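Local coordinates for protein adenylation domain (Streptomyces sp., PDB 5N9X) that belongs to the ANL superfamily of AMP-binding enzymes and, as an adenylation domain, binds ATP and threonine, at residues 287-290 / 291-294. Sequence-based numbering, arbitrary orientation.
Sequences KLTP and AVVR. With ATP (adenosine-5'-triphosphate), chain D.
Two successive amides converge on a single carbonyl in the first turn of a helix: Pro290 O accepts Val293 N at 2.9 Å and, more weakly, Arg294 N at 3.1 Å. Lys287, Leu288 and Thr289 lie in the loop that leads from strand 280-284 into helix 290-300, in the AMP-binding fold of this adenylation domain. Val293 N sits well above the carbonyl plane of Pro290, 59° out of it, and its N-H...O angle is only 133°, so this bond is bent and does not lie on a lone pair. One residue earlier, Thr289 O takes a weak bond from Val292 N.

Side chains of the loop also pack on the turn. Leu288 holds its CG anti to the backbone N (chi1 -178°), and the further bend at chi2 carries CD1 to the valine methyls, 3.9 Å from Val292 CG1 and also 3.9 Å from Val293 CG2; the leucine side chain crosses both valines at about a right angle. Leu288 also touches Pro258, and Val292 touches Phe261, so this apolar cluster packs against helix 258-271, while Val293 reaches Leu325 and Leu330. Thr289 OG1 makes no hydrogen bond to the turn and instead meets the other methyl of Val292, CG2, at 3.7 Å.

At the ligand end, Lys287 CA comes within 3.3 Å of ATP C2, a contact of the main chain with the adenine ring, and Lys287 NZ forms a weak hydrogen bond to Gln419 O. The loop therefore links the nucleotide pocket directly to the helix start. Over one face of the Arg294 guanidinium, offset toward its rim, lies Pro290 CB, 4.2 Å from Arg294 NH2.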
# COMPACT_ATOMS: atom_id res chain seq x y z
N LYS A 287 0.07 7.51 -8.37
CA LYS A 287 0.40 8.88 -8.76
C LYS A 287 -0.78 9.79 -8.44
O LYS A 287 -1.87 9.60 -8.95
CB LYS A 287 0.73 8.93 -10.25
CG LYS A 287 1.19 10.28 -10.77
CD LYS A 287 1.03 10.35 -12.29
CE LYS A 287 1.49 11.70 -12.86
NZ LYS A 287 2.72 11.55 -13.71
N LEU A 288 -0.57 10.78 -7.57
CA LEU A 288 -1.66 11.67 -7.18
C LEU A 288 -1.67 12.93 -8.07
O LEU A 288 -0.72 13.72 -8.04
CB LEU A 288 -1.53 12.03 -5.69
CG LEU A 288 -2.58 12.92 -5.01
CD1 LEU A 288 -3.94 12.23 -4.85
CD2 LEU A 288 -2.09 13.45 -3.65
N THR A 289 -2.71 13.09 -8.89
CA THR A 289 -2.83 14.26 -9.76
C THR A 289 -3.61 15.35 -9.04
O THR A 289 -4.59 15.06 -8.34
CB THR A 289 -3.53 13.97 -11.10
OG1 THR A 289 -4.83 13.42 -10.84
CG2 THR A 289 -2.73 13.00 -11.95
N PRO A 290 -3.18 16.60 -9.21
CA PRO A 290 -3.87 17.77 -8.65
C PRO A 290 -5.39 17.75 -8.88
O PRO A 290 -6.14 18.13 -7.99
CB PRO A 290 -3.22 18.94 -9.39
CG PRO A 290 -1.80 18.44 -9.67
CD PRO A 290 -1.95 16.96 -9.94
N ALA A 291 -5.82 17.32 -10.06
CA ALA A 291 -7.24 17.29 -10.38
C ALA A 291 -8.07 16.48 -9.37
O ALA A 291 -9.15 16.92 -8.96
CB ALA A 291 -7.43 16.72 -11.78
N VAL A 292 -7.58 15.30 -9.00
CA VAL A 292 -8.19 14.47 -7.97
C VAL A 292 -8.41 15.24 -6.64
O VAL A 292 -9.43 15.05 -5.96
CB VAL A 292 -7.31 13.20 -7.72
CG1 VAL A 292 -7.55 12.61 -6.37
CG2 VAL A 292 -7.58 12.16 -8.78
N VAL A 293 -7.50 16.14 -6.30
CA VAL A 293 -7.53 16.87 -5.03
C VAL A 293 -8.38 18.18 -5.02
O VAL A 293 -8.89 18.59 -3.97
CB VAL A 293 -6.07 17.19 -4.58
CG1 VAL A 293 -6.01 18.14 -3.38
CG2 VAL A 293 -5.30 15.87 -4.28
N ARG A 294 -8.56 18.81 -6.19
CA ARG A 294 -9.25 20.11 -6.28
C ARG A 294 -10.66 20.12 -5.64
O ARG A 294 -10.96 21.02 -4.85
CB ARG A 294 -9.34 20.59 -7.75
CG ARG A 294 -7.99 20.77 -8.48
CD ARG A 294 -8.14 21.55 -9.78
NE ARG A 294 -7.44 20.91 -10.91
CZ ARG A 294 -6.24 21.27 -11.37
NH1 ARG A 294 -5.58 22.27 -10.81
NH2 ARG A 294 -5.70 20.60 -12.39
PG ATP D . 6.07 -4.36 -7.02
O1G ATP D . 7.00 -3.50 -7.87
O2G ATP D . 5.91 -5.76 -7.51
O3G ATP D . 6.39 -4.36 -5.54
PB ATP D . 3.92 -2.42 -6.56
O1B ATP D . 4.64 -1.31 -7.33
O2B ATP D . 2.43 -2.40 -6.41
O3B ATP D . 4.53 -3.78 -7.24
PA ATP D . 4.17 -1.71 -3.89
O1A ATP D . 5.42 -1.59 -3.05
O2A ATP D . 2.87 -2.09 -3.20
O3A ATP D . 4.50 -2.70 -5.10
O5' ATP D . 3.90 -0.39 -4.82
C5' ATP D . 4.77 0.74 -4.92
C4' ATP D . 4.63 1.39 -6.30
O4' ATP D . 3.53 2.29 -6.33
C3' ATP D . 5.85 2.16 -6.77
O3' ATP D . 6.48 1.35 -7.76
C2' ATP D . 5.33 3.43 -7.39
O2' ATP D . 5.38 3.28 -8.81
C1' ATP D . 3.88 3.52 -6.97
N9 ATP D . 3.65 4.64 -6.00
C8 ATP D . 3.57 4.51 -4.66
N7 ATP D . 3.35 5.69 -4.04
C5 ATP D . 3.28 6.62 -5.00
C6 ATP D . 3.06 8.09 -5.02
N6 ATP D . 2.88 8.76 -3.87
N1 ATP D . 3.06 8.71 -6.21
C2 ATP D . 3.27 8.02 -7.35
N3 ATP D . 3.47 6.68 -7.43
C4 ATP D . 3.49 5.93 -6.29